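Local coordinates for protein quinoline 2-oxidoreductase large subunit (Pseudomonas putida, PDB 1T3Q) that carries the molybdenum and its pterin cytosine dinucleotide in a molybdenum hydroxylase that probably oxidises quinoline at carbon 2 of its ring, at residues B[380-383]-B[384-388]; B[107-111]-B[112-116]; B[223-226]-B[227-230]; B[339-342]-B[343-346]; B[286-289]-B[290-294]. All coordinates share one frame; numbering follows the deposited sequence.

Contact 1. Residues B[380-383]-B[384-388]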
loop_
_atom_site.group_PDB
_atom_site.type_symbol
_atom_site.label_atom_id
_atom_site.label_comp_id
_atom_site.label_asym_id
_atom_site.label_seq_id
_atom_site.Cartn_x
_atom_site.Cartn_y
_atom_site.Cartn_z
ATOM N N ILE B 380 -0.585 43.245 -15.075
ATOM C CA ILE B 380 0.661 43.951 -15.359
ATOM C C ILE B 380 0.402 45.163 -16.253
ATOM O O ILE B 380 0.813 46.280 -15.948
ATOM C CB ILE B 380 1.690 43.033 -16.088
ATOM C CG1 ILE B 380 2.243 41.988 -15.118
ATOM C CG2 ILE B 380 2.833 43.874 -16.667
ATOM C CD1 ILE B 380 3.105 40.933 -15.791
ATOM N N ALA B 381 -0.286 44.927 -17.364
ATOM C CA ALA B 381 -0.586 45.982 -18.324
ATOM C C ALA B 381 -1.410 47.135 -17.752
ATOM O O ALA B 381 -1.035 48.299 -17.897
ATOM C CB ALA B 381 -1.300 45.381 -19.536
ATOM N N ARG B 382 -2.521 46.815 -17.098
ATOM C CA ARG B 382 -3.388 47.855 -16.542
ATOM C C ARG B 382 -2.728 48.649 -15.418
ATOM O O ARG B 382 -2.742 49.874 -15.433
ATOM C CB ARG B 382 -4.697 47.248 -16.025
ATOM C CG ARG B 382 -5.764 48.292 -15.689
ATOM C CD ARG B 382 -6.877 47.698 -14.846
ATOM N NE ARG B 382 -6.333 47.073 -13.648
ATOM C CZ ARG B 382 -6.287 45.762 -13.441
ATOM N NH1 ARG B 382 -5.757 45.289 -12.323
ATOM N NH2 ARG B 382 -6.792 44.927 -14.341
ATOM N N GLU B 383 -2.153 47.956 -14.439
ATOM C CA GLU B 383 -1.519 48.653 -13.328
ATOM C C GLU B 383 -0.360 49.521 -13.800
ATOM O O GLU B 383 -0.131 50.602 -13.260
ATOM C CB GLU B 383 -1.049 47.657 -12.266
ATOM C CG GLU B 383 -2.188 46.868 -11.606
ATOM C CD GLU B 383 -3.206 47.766 -10.905
ATOM O OE1 GLU B 383 -4.380 47.809 -11.340
ATOM O OE2 GLU B 383 -2.832 48.431 -9.915
ATOM N N THR B 384 0.367 49.057 -14.810
ATOM C CA THR B 384 1.482 49.829 -15.342
ATOM C C THR B 384 0.969 51.090 -16.039
ATOM O O THR B 384 1.560 52.161 -15.917
ATOM C CB THR B 384 2.324 48.986 -16.331
ATOM O OG1 THR B 384 2.990 47.938 -15.613
ATOM C CG2 THR B 384 3.370 49.849 -17.027
ATOM N N LEU B 385 -0.135 50.963 -16.767
ATOM C CA LEU B 385 -0.715 52.112 -17.459
ATOM C C LEU B 385 -1.337 53.081 -16.458
ATOM O O LEU B 385 -1.297 54.294 -16.649
ATOM C CB LEU B 385 -1.772 51.649 -18.464
ATOM C CG LEU B 385 -1.231 50.903 -19.686
ATOM C CD1 LEU B 385 -2.387 50.495 -20.598
ATOM C CD2 LEU B 385 -0.262 51.799 -20.440
ATOM N N ILE B 386 -1.909 52.542 -15.387
ATOM C CA ILE B 386 -2.516 53.375 -14.356
ATOM C C ILE B 386 -1.441 54.249 -13.703
ATOM O O ILE B 386 -1.661 55.441 -13.459
ATOM C CB ILE B 386 -3.224 52.506 -13.294
ATOM C CG1 ILE B 386 -4.493 51.898 -13.904
ATOM C CG2 ILE B 386 -3.537 53.333 -12.052
ATOM C CD1 ILE B 386 -5.269 50.983 -12.970
ATOM N N ASP B 387 -0.279 53.660 -13.427
ATOM C CA ASP B 387 0.827 54.400 -12.828
ATOM C C ASP B 387 1.325 55.466 -13.797
ATOM O O ASP B 387 1.703 56.563 -13.389
ATOM C CB ASP B 387 2.000 53.468 -12.485
ATOM C CG ASP B 387 1.878 52.840 -11.102
ATOM O OD1 ASP B 387 2.869 52.224 -10.643
ATOM O OD2 ASP B 387 0.810 52.953 -10.469
ATOM N N ARG B 388 1.338 55.131 -15.083
ATOM C CA ARG B 388 1.794 56.061 -16.107
ATOM C C ARG B 388 0.829 57.237 -16.212
ATOM O O ARG B 388 1.246 58.379 -16.405
ATOM C CB ARG B 388 1.886 55.360 -17.462
ATOM C CG ARG B 388 2.554 56.190 -18.545
ATOM C CD ARG B 388 2.598 55.432 -19.860
ATOM N NE ARG B 388 3.312 54.163 -19.732
ATOM C CZ ARG B 388 3.302 53.206 -20.653
ATOM N NH1 ARG B 388 3.980 52.085 -20.452
ATOM N NH2 ARG B 388 2.605 53.364 -21.772
#

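Contact 2. Residues B[107-111]-B[112-116]. With SO4 (sulfate ion), chain M.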
loop_
_atom_site.group_PDB
_atom_site.type_symbol
_atom_site.label_atom_id
_atom_site.label_comp_id
_atom_site.label_asym_id
_atom_site.label_seq_id
_atom_site.Cartn_x
_atom_site.Cartn_y
_atom_site.Cartn_z
ATOM N N GLY B 107 2.368 9.733 -37.278
ATOM C CA GLY B 107 2.411 10.218 -38.645
ATOM C C GLY B 107 2.895 11.651 -38.759
ATOM O O GLY B 107 3.444 12.047 -39.785
ATOM N N VAL B 108 2.696 12.436 -37.703
ATOM C CA VAL B 108 3.127 13.830 -37.708
ATOM C C VAL B 108 3.364 14.315 -36.280
ATOM O O VAL B 108 2.670 13.893 -35.357
ATOM C CB VAL B 108 2.058 14.735 -38.374
ATOM C CG1 VAL B 108 0.746 14.632 -37.620
ATOM C CG2 VAL B 108 2.534 16.175 -38.419
ATOM N N THR B 109 4.360 15.177 -36.099
ATOM C CA THR B 109 4.646 15.736 -34.780
ATOM C C THR B 109 4.324 17.220 -34.874
ATOM O O THR B 109 4.538 17.836 -35.919
ATOM C CB THR B 109 6.126 15.530 -34.359
ATOM O OG1 THR B 109 7.004 16.204 -35.272
ATOM C CG2 THR B 109 6.461 14.048 -34.352
ATOM N N ARG B 110 3.815 17.801 -33.792
ATOM C CA ARG B 110 3.431 19.203 -33.830
ATOM C C ARG B 110 4.160 20.159 -32.892
ATOM O O ARG B 110 3.731 21.293 -32.702
ATOM C CB ARG B 110 1.925 19.306 -33.636
ATOM C CG ARG B 110 1.146 18.443 -34.635
ATOM C CD ARG B 110 -0.330 18.768 -34.608
ATOM N NE ARG B 110 -1.095 18.027 -35.606
ATOM C CZ ARG B 110 -1.630 16.825 -35.413
ATOM N NH1 ARG B 110 -2.316 16.243 -36.388
ATOM N NH2 ARG B 110 -1.491 16.207 -34.247
ATOM N N PHE B 111 5.259 19.699 -32.307
ATOM C CA PHE B 111 6.082 20.548 -31.455
ATOM C C PHE B 111 7.305 19.793 -30.960
ATOM O O PHE B 111 7.261 18.580 -30.759
ATOM C CB PHE B 111 5.265 21.147 -30.290
ATOM C CG PHE B 111 4.900 20.171 -29.202
ATOM C CD1 PHE B 111 5.776 19.927 -28.143
ATOM C CD2 PHE B 111 3.668 19.530 -29.207
ATOM C CE1 PHE B 111 5.427 19.064 -27.110
ATOM C CE2 PHE B 111 3.306 18.658 -28.173
ATOM C CZ PHE B 111 4.186 18.426 -27.122
ATOM N N VAL B 112 8.415 20.508 -30.822
ATOM C CA VAL B 112 9.643 19.903 -30.339
ATOM C C VAL B 112 9.364 19.413 -28.932
ATOM O O VAL B 112 8.937 20.188 -28.074
ATOM C CB VAL B 112 10.795 20.925 -30.301
ATOM C CG1 VAL B 112 12.030 20.298 -29.667
ATOM C CG2 VAL B 112 11.110 21.395 -31.713
ATOM N N GLY B 113 9.588 18.124 -28.705
ATOM C CA GLY B 113 9.347 17.550 -27.395
ATOM C C GLY B 113 8.174 16.592 -27.354
ATOM O O GLY B 113 8.014 15.858 -26.377
ATOM N N GLU B 114 7.340 16.588 -28.396
ATOM C CA GLU B 114 6.199 15.678 -28.410
ATOM C C GLU B 114 6.739 14.256 -28.441
ATOM O O GLU B 114 7.739 13.985 -29.093
ATOM C CB GLU B 114 5.313 15.927 -29.637
ATOM C CG GLU B 114 3.984 15.192 -29.590
ATOM C CD GLU B 114 3.029 15.636 -30.690
ATOM O OE1 GLU B 114 1.798 15.532 -30.483
ATOM O OE2 GLU B 114 3.508 16.087 -31.758
ATOM N N ILE B 115 6.084 13.345 -27.734
ATOM C CA ILE B 115 6.540 11.963 -27.688
ATOM C C ILE B 115 6.234 11.242 -29.002
ATOM O O ILE B 115 5.128 11.338 -29.521
ATOM C CB ILE B 115 5.868 11.206 -26.526
ATOM C CG1 ILE B 115 6.031 11.998 -25.223
ATOM C CG2 ILE B 115 6.491 9.829 -26.378
ATOM C CD1 ILE B 115 5.223 11.440 -24.065
ATOM N N VAL B 116 7.218 10.526 -29.537
ATOM C CA VAL B 116 7.023 9.788 -30.782
ATOM C C VAL B 116 7.162 8.290 -30.538
ATOM O O VAL B 116 6.741 7.470 -31.356
ATOM C CB VAL B 116 8.029 10.231 -31.871
ATOM C CG1 VAL B 116 7.902 11.727 -32.109
ATOM C CG2 VAL B 116 9.445 9.869 -31.466
HETATM S S SO4 M . -3.428 12.884 -35.268
HETATM O O1 SO4 M . -3.649 13.662 -36.502
HETATM O O2 SO4 M . -2.376 11.876 -35.500
HETATM O O3 SO4 M . -3.015 13.792 -34.177
HETATM O O4 SO4 M . -4.676 12.197 -34.889
#

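Contact 3. Residues B[223-226]-B[227-230]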
loop_
_atom_site.group_PDB
_atom_site.type_symbol
_atom_site.label_atom_id
_atom_site.label_comp_id
_atom_site.label_asym_id
_atom_site.label_seq_id
_atom_site.Cartn_x
_atom_site.Cartn_y
_atom_site.Cartn_z
ATOM N N THR B 223 -0.659 14.564 -8.794
ATOM C CA THR B 223 -1.667 15.439 -9.376
ATOM C C THR B 223 -2.403 16.281 -8.345
ATOM O O THR B 223 -2.460 15.938 -7.159
ATOM C CB THR B 223 -2.709 14.608 -10.162
ATOM O OG1 THR B 223 -3.674 15.483 -10.755
ATOM C CG2 THR B 223 -3.435 13.640 -9.223
ATOM N N GLN B 224 -2.965 17.389 -8.812
ATOM C CA GLN B 224 -3.744 18.282 -7.957
ATOM C C GLN B 224 -5.233 17.966 -8.150
ATOM O O GLN B 224 -6.087 18.515 -7.448
ATOM C CB GLN B 224 -3.496 19.748 -8.341
ATOM C CG GLN B 224 -2.029 20.129 -8.431
ATOM C CD GLN B 224 -1.814 21.565 -8.860
ATOM O OE1 GLN B 224 -0.822 21.876 -9.516
ATOM N NE2 GLN B 224 -2.736 22.451 -8.485
ATOM N N MET B 225 -5.540 17.072 -9.091
ATOM C CA MET B 225 -6.938 16.721 -9.397
ATOM C C MET B 225 -7.156 15.208 -9.572
ATOM O O MET B 225 -7.469 14.743 -10.666
ATOM C CB MET B 225 -7.359 17.444 -10.686
ATOM C CG MET B 225 -7.127 18.959 -10.672
ATOM S SD MET B 225 -7.376 19.762 -12.290
ATOM C CE MET B 225 -9.183 19.613 -12.471
ATOM N N PRO B 226 -7.037 14.426 -8.486
ATOM C CA PRO B 226 -7.216 12.970 -8.570
ATOM C C PRO B 226 -8.535 12.427 -9.137
ATOM O O PRO B 226 -8.520 11.494 -9.945
ATOM C CB PRO B 226 -6.954 12.508 -7.136
ATOM C CG PRO B 226 -7.385 13.678 -6.323
ATOM C CD PRO B 226 -6.841 14.849 -7.086
ATOM N N SER B 227 -9.667 12.990 -8.718
ATOM C CA SER B 227 -10.962 12.520 -9.216
ATOM C C SER B 227 -11.071 12.749 -10.721
ATOM O O SER B 227 -11.640 11.928 -11.446
ATOM C CB SER B 227 -12.115 13.241 -8.506
ATOM O OG SER B 227 -12.136 12.938 -7.122
ATOM N N PHE B 228 -10.526 13.876 -11.173
ATOM C CA PHE B 228 -10.526 14.251 -12.583
ATOM C C PHE B 228 -9.712 13.241 -13.393
ATOM O O PHE B 228 -10.151 12.766 -14.440
ATOM C CB PHE B 228 -9.928 15.653 -12.721
ATOM C CG PHE B 228 -9.504 16.012 -14.115
ATOM C CD1 PHE B 228 -10.444 16.296 -15.102
ATOM C CD2 PHE B 228 -8.153 16.095 -14.435
ATOM C CE1 PHE B 228 -10.041 16.662 -16.389
ATOM C CE2 PHE B 228 -7.740 16.460 -15.720
ATOM C CZ PHE B 228 -8.689 16.744 -16.697
ATOM N N VAL B 229 -8.522 12.911 -12.900
ATOM C CA VAL B 229 -7.664 11.956 -13.593
ATOM C C VAL B 229 -8.341 10.593 -13.712
ATOM O O VAL B 229 -8.322 9.974 -14.778
ATOM C CB VAL B 229 -6.306 11.804 -12.864
ATOM C CG1 VAL B 229 -5.471 10.705 -13.517
ATOM C CG2 VAL B 229 -5.553 13.124 -12.911
ATOM N N ARG B 230 -8.937 10.128 -12.619
ATOM C CA ARG B 230 -9.618 8.838 -12.617
ATOM C C ARG B 230 -10.699 8.780 -13.699
ATOM O O ARG B 230 -10.756 7.833 -14.482
ATOM C CB ARG B 230 -10.246 8.573 -11.246
ATOM C CG ARG B 230 -11.129 7.320 -11.181
ATOM C CD ARG B 230 -11.649 7.115 -9.778
ATOM N NE ARG B 230 -12.579 5.990 -9.647
ATOM C CZ ARG B 230 -13.884 6.120 -9.413
ATOM N NH1 ARG B 230 -14.651 5.043 -9.296
ATOM N NH2 ARG B 230 -14.426 7.326 -9.304
#

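Contact 4. Residues B[339-342]-B[343-346]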
loop_
_atom_site.group_PDB
_atom_site.type_symbol
_atom_site.label_atom_id
_atom_site.label_comp_id
_atom_site.label_asym_id
_atom_site.label_seq_id
_atom_site.Cartn_x
_atom_site.Cartn_y
_atom_site.Cartn_z
ATOM N N VAL B 339 -9.955 33.937 -19.920
ATOM C CA VAL B 339 -10.337 34.206 -18.537
ATOM C C VAL B 339 -9.740 35.519 -18.046
ATOM O O VAL B 339 -10.303 36.171 -17.162
ATOM C CB VAL B 339 -9.911 33.065 -17.591
ATOM C CG1 VAL B 339 -10.630 31.786 -17.984
ATOM C CG2 VAL B 339 -8.401 32.875 -17.628
ATOM N N GLY B 340 -8.610 35.911 -18.632
ATOM C CA GLY B 340 -7.963 37.157 -18.250
ATOM C C GLY B 340 -8.808 38.381 -18.572
ATOM O O GLY B 340 -8.973 39.273 -17.735
ATOM N N ASN B 341 -9.346 38.434 -19.789
ATOM C CA ASN B 341 -10.168 39.569 -20.190
ATOM C C ASN B 341 -11.455 39.677 -19.386
ATOM O O ASN B 341 -12.014 40.766 -19.249
ATOM C CB ASN B 341 -10.502 39.500 -21.685
ATOM C CG ASN B 341 -9.390 40.050 -22.557
ATOM O OD1 ASN B 341 -9.603 40.364 -23.728
ATOM N ND2 ASN B 341 -8.192 40.163 -21.995
ATOM N N ALA B 342 -11.930 38.556 -18.852
ATOM C CA ALA B 342 -13.155 38.583 -18.063
ATOM C C ALA B 342 -12.995 39.458 -16.820
ATOM O O ALA B 342 -13.956 40.076 -16.364
ATOM C CB ALA B 342 -13.556 37.170 -17.657
ATOM N N VAL B 343 -11.785 39.513 -16.271
ATOM C CA VAL B 343 -11.540 40.313 -15.068
ATOM C C VAL B 343 -10.589 41.478 -15.325
ATOM O O VAL B 343 -9.951 41.985 -14.399
ATOM C CB VAL B 343 -10.936 39.442 -13.935
ATOM C CG1 VAL B 343 -11.890 38.302 -13.574
ATOM C CG2 VAL B 343 -9.591 38.888 -14.367
ATOM N N ILE B 344 -10.506 41.912 -16.578
ATOM C CA ILE B 344 -9.606 42.997 -16.968
ATOM C C ILE B 344 -9.836 44.342 -16.257
ATOM O O ILE B 344 -8.910 45.148 -16.146
ATOM C CB ILE B 344 -9.655 43.216 -18.508
ATOM C CG1 ILE B 344 -8.405 43.961 -18.975
ATOM C CG2 ILE B 344 -10.897 44.007 -18.896
ATOM C CD1 ILE B 344 -7.143 43.111 -18.930
ATOM N N LEU B 345 -11.050 44.590 -15.773
ATOM C CA LEU B 345 -11.337 45.850 -15.089
ATOM C C LEU B 345 -10.907 45.791 -13.634
ATOM O O LEU B 345 -10.826 46.814 -12.950
ATOM C CB LEU B 345 -12.830 46.180 -15.157
ATOM C CG LEU B 345 -13.379 46.354 -16.573
ATOM C CD1 LEU B 345 -14.853 46.732 -16.510
ATOM C CD2 LEU B 345 -12.579 47.425 -17.291
ATOM N N GLY B 346 -10.641 44.579 -13.170
ATOM C CA GLY B 346 -10.222 44.394 -11.799
ATOM C C GLY B 346 -11.098 45.085 -10.770
ATOM O O GLY B 346 -12.305 44.868 -10.688
HETATM O O HOH W 1 -13.608 42.886 -15.137
#

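Contact 5. Residues B[286-289]-B[290-294]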
loop_
_atom_site.group_PDB
_atom_site.type_symbol
_atom_site.label_atom_id
_atom_site.label_comp_id
_atom_site.label_asym_id
_atom_site.label_seq_id
_atom_site.Cartn_x
_atom_site.Cartn_y
_atom_site.Cartn_z
ATOM N N GLN B 286 14.653 18.188 -18.111
ATOM C CA GLN B 286 14.521 18.580 -19.511
ATOM C C GLN B 286 13.131 18.261 -20.043
ATOM O O GLN B 286 12.543 19.058 -20.774
ATOM C CB GLN B 286 15.587 17.885 -20.361
ATOM C CG GLN B 286 16.965 18.493 -20.180
ATOM C CD GLN B 286 17.408 18.480 -18.730
ATOM O OE1 GLN B 286 17.617 17.416 -18.155
ATOM N NE2 GLN B 286 17.539 19.664 -18.126
ATOM N N GLU B 287 12.604 17.099 -19.671
ATOM C CA GLU B 287 11.274 16.703 -20.117
ATOM C C GLU B 287 10.215 17.630 -19.528
ATOM O O GLU B 287 9.176 17.873 -20.153
ATOM C CB GLU B 287 10.987 15.260 -19.709
ATOM C CG GLU B 287 12.001 14.262 -20.245
ATOM C CD GLU B 287 11.689 12.854 -19.815
ATOM O OE1 GLU B 287 11.127 12.096 -20.634
ATOM O OE2 GLU B 287 11.996 12.502 -18.654
ATOM N N ASN B 288 10.466 18.155 -18.328
ATOM C CA ASN B 288 9.492 19.064 -17.725
ATOM C C ASN B 288 9.418 20.340 -18.561
ATOM O O ASN B 288 8.344 20.914 -18.735
ATOM C CB ASN B 288 9.866 19.410 -16.284
ATOM C CG ASN B 288 8.712 20.039 -15.525
ATOM O OD1 ASN B 288 7.791 19.343 -15.066
ATOM N ND2 ASN B 288 8.740 21.353 -15.404
ATOM N N PHE B 289 10.553 20.788 -19.083
ATOM C CA PHE B 289 10.559 21.980 -19.923
ATOM C C PHE B 289 10.007 21.658 -21.313
ATOM O O PHE B 289 9.263 22.444 -21.886
ATOM C CB PHE B 289 11.973 22.552 -20.064
ATOM C CG PHE B 289 12.427 23.352 -18.871
ATOM C CD1 PHE B 289 13.519 22.940 -18.117
ATOM C CD2 PHE B 289 11.746 24.505 -18.493
ATOM C CE1 PHE B 289 13.926 23.664 -16.995
ATOM C CE2 PHE B 289 12.142 25.240 -17.373
ATOM C CZ PHE B 289 13.233 24.817 -16.621
ATOM N N LEU B 290 10.359 20.488 -21.833
ATOM C CA LEU B 290 9.925 20.064 -23.165
ATOM C C LEU B 290 8.480 19.617 -23.336
ATOM O O LEU B 290 7.798 20.055 -24.268
ATOM C CB LEU B 290 10.816 18.922 -23.665
ATOM C CG LEU B 290 12.208 19.239 -24.201
ATOM C CD1 LEU B 290 13.013 17.950 -24.307
ATOM C CD2 LEU B 290 12.093 19.927 -25.553
ATOM N N GLY B 291 8.019 18.738 -22.451
ATOM C CA GLY B 291 6.682 18.192 -22.596
ATOM C C GLY B 291 5.590 18.409 -21.572
ATOM O O GLY B 291 4.596 17.685 -21.596
ATOM N N ALA B 292 5.753 19.362 -20.663
ATOM C CA ALA B 292 4.696 19.627 -19.697
ATOM C C ALA B 292 3.894 20.727 -20.387
ATOM O O ALA B 292 3.491 20.570 -21.539
ATOM C CB ALA B 292 5.280 20.120 -18.382
ATOM N N THR B 293 3.659 21.830 -19.697
ATOM C CA THR B 293 2.951 22.956 -20.295
ATOM C C THR B 293 3.762 24.194 -19.940
ATOM O O THR B 293 4.592 24.150 -19.030
ATOM C CB THR B 293 1.524 23.134 -19.716
ATOM O OG1 THR B 293 1.586 23.149 -18.283
ATOM C CG2 THR B 293 0.607 22.006 -20.168
ATOM N N HIS B 294 3.558 25.276 -20.684
ATOM C CA HIS B 294 4.222 26.539 -20.393
ATOM C C HIS B 294 3.039 27.442 -20.123
ATOM O O HIS B 294 1.895 27.047 -20.353
ATOM C CB HIS B 294 5.010 27.092 -21.589
ATOM C CG HIS B 294 6.126 26.207 -22.050
ATOM N ND1 HIS B 294 6.949 25.524 -21.179
ATOM C CD2 HIS B 294 6.564 25.907 -23.295
ATOM C CE1 HIS B 294 7.842 24.835 -21.869
ATOM N NE2 HIS B 294 7.631 25.050 -23.155
HETATM O O HOH W 2 7.275 23.429 -18.296
#

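Contact 1. Residues B[380-383]-B[384-388]
Thr384 follows Ile380 by one helical turn and grips its carbonyl twice. Thr384 N lies 3.0 Å from Ile380 O and Thr384 OG1 2.8 Å from the same oxygen; the two donors approach from opposite faces of the carbonyl plane. The hydroxyl reaches back because OG1 sits beside the backbone N (chi1 -68°). A threonine can satisfy its polar group in this way inside an alpha-helix, here helix 375-393, and the rest of the side chain is then suited to pack on Phe191 of strand 185-193 and Val754 of helix 744-761. Two residues on, Ile386 N donates to Arg382 O over 2.8 Å. The Ile386 side chain runs alongside those of Arg382 and Glu383, with Ile386 CD1 3.9 Å from Arg382 CG and 3.7 Å from Glu383 OE1. Glu383, bent at chi2 (-60°), brings OE1 into the plane of the Arg382 guanidinium in a side-on salt bridge: Arg382 NE is 3.1 Å and Arg382 NH1 3.0 Å from Glu383 OE1. Arg382 NH1 also bonds Gln379 OE1, one turn back. Tyr348 OH bonds Glu383 OE1 too, while Arg401 and Val462 N take OE2, so this buried carboxylate is probably kept ionised.

Contact 2. Residues B[107-111]-B[112-116]
Phe111 carries CG between its backbone N and carbonyl carbon (chi1 73°), whereas Glu114 sends CG away from its own N (chi1 -170°) along an extended chain; together these torsions lay the Glu114 side chain across one face of the ring. Glu114 CB stands 3.8 Å from the ring centroid of Phe111, a CH-pi contact over the face, shifted toward the rim. Beyond it Arg110 N gives Glu114 OE2 a short, straight bond of 2.7 Å (167°). OE1 is held by Tyr326 OH, so both carboxylate oxygens have a donor. A type II turn from Phe111 to Glu114 is closed by Glu114 N to Phe111 O at 3.1 Å; Gly113, with its positive phi, suits the third position. The extended Arg110 chain ends at a sulfate, probably from the crystallisation liquor, with Arg110 NH2 2.9 Å from sulfate O3; Asp159 makes a salt bridge with Arg110 and Tyr326 a hydrogen bond. Thr109 CG2 meets Val116 CG1 at 3.5 Å. Within the a/b hammerhead domain the turn joins strand 108-109, at the edge of a three-stranded sheet beside 55-61, to strand 115-121 between 71-76 and 43-49, and Tyr138 of strand 135-140 packs on both Thr109 and Val116.

Contact 3. Residues B[223-226]-B[227-230]
Backbone hydrogen bonds tie Met225 and Pro226 to the first turn of helix 226-237: Val229 N lies 3.1 Å from Met225 O, and Arg230 N lies 3.0 Å from Pro226 O. A side-chain bond, Met225 N to Thr223 OG1 at 3.0 Å, bends the incoming chain into an ST turn. Met225 stands at the N-cap, and Pro226 suits the first helical position, because it has no N-H to satisfy and its ring already fixes a helical phi. The Met225 chain turns at chi3 (70°) and lays CE over one face of Phe228, with Met225 CE 4.0 Å from Phe228 CG; Met225 SD is 4.9 Å from the ring centroid of Phe228, oblique to it, which makes a Met-aromatic contact. Nearer the backbone, Met225 CB and Phe228 CB meet at 3.7 Å. Val229 CG2 comes within 3.7 Å of Thr223 OG1, the two side chains passing in opposite directions. Polar links lead on to the surroundings: Gln224 NE2 donates to an oxygen of the dioxosulfidomolybdenum ion while Gly256 N bonds Gln224 OE1, and Arg230 donates through NE to Ile244 O and makes a salt bridge with Asp492 of the second subunit.

Contact 4. Residues B[339-342]-B[343-346]
Val343 and Ile344 carry the chain from helix 337-342 into a type I beta turn, Val343 to Gly346, in a local backbone-led contact on the way to strand 352-360, within the molybdopterin cofactor-binding region. The bonds here span three residues, the spacing of a 3-10 helix and tighter than that of an alpha-helix. Val343 N gives a hydrogen bond of 3.2 Å to Gly340 O, bent at the hydrogen (142°) and arriving well above the carbonyl plane instead of on a lone pair. Ile344 N to Asn341 O, at 3.3 Å, is weak though straighter. The beta turn itself is closed by Gly346 N to Val343 O at 3.0 Å, and glycine, with positive phi, suits its last position. Side chains of beta-branched residues pack against the same carbonyls. Val343, at chi1 -60°, sets CG2 between its backbone N and carbonyl carbon, and this methyl leans on the helix with Val343 CG2 3.4 Å from Gly340 O. Ile344 CG2 likewise rests 3.4 Å from Asn341 O. Apolar residues suit the buried positions: Phe375 packs on Val339, Leu417 on Ile344, and Leu315 and Val353 on Leu345. Phe375 touches Val343 as well, though that residue is only partly covered. The carbonyl of Ile344 is taken up by the guanidinium of Arg382. One water bridges the bend between the two segments, donating to Ala342 O at 3.1 Å and accepting from Leu345 N at 3.1 Å.

Contact 5. Residues B[286-289]-B[290-294]
Leu290 and Gly291 are tied one turn back to Gln286 and Glu287. Leu290 N lies 2.8 Å from Gln286 O, and Gly291 N lies 2.7 Å from Glu287 O. The leucine chain begins beside its own backbone N (chi1 -77°), which brings Leu290 CG to 3.4 Å from that same Gln286 O. Asn288 O meets the methyl of Ala292, with Ala292 CB 3.2 Å away, and accepts from a water at 2.8 Å; this water also donates to Thr293 O at 2.9 Å. The water bridges helix 285-291 and the loop that leads toward strand 298-306, and the small Ala292 suits a position so close to a carbonyl. Around this lie polar and aromatic partners of the helix. Glu287 forms salt bridges with Arg124 through OE2 and with Arg49 through OE1, and OE2 also accepts from the backbone N of Asp284 just ahead of the helix. Phe289 sends its ring away from the loop to meet that of Tyr711, their planes about 55° apart. On the loop side the backbone of His294 pairs with Gly368. Farther out, Gln286 NE2 donates to Thr706 O, and the Gln286 side chain packs on Met1 of the medium subunit.

In the fold
The touching residues of contact 1 are all buried, whereas contacts 4 and 5 include partly exposed ones such as Val343 and Leu290. Contacts 1 and 4 touch where helix 375-393 meets the turn 343-346. Contacts 2 and 5 meet by packing of Leu290 on Phe111 and Gly113, and share Arg49, which bonds Gly113 O and pairs with Glu287; this links the hammerhead domain to the cofactor-binding region. Contact 3 lies closest to the chain's centre, across it from contacts 1 and 4, and alone holds a residue of the molybdenum pocket. Contact 1 has an ion pair inside its own helix, while those of contacts 2, 3 and 5 reach outside their segments; waters bridge contacts 4 and 5.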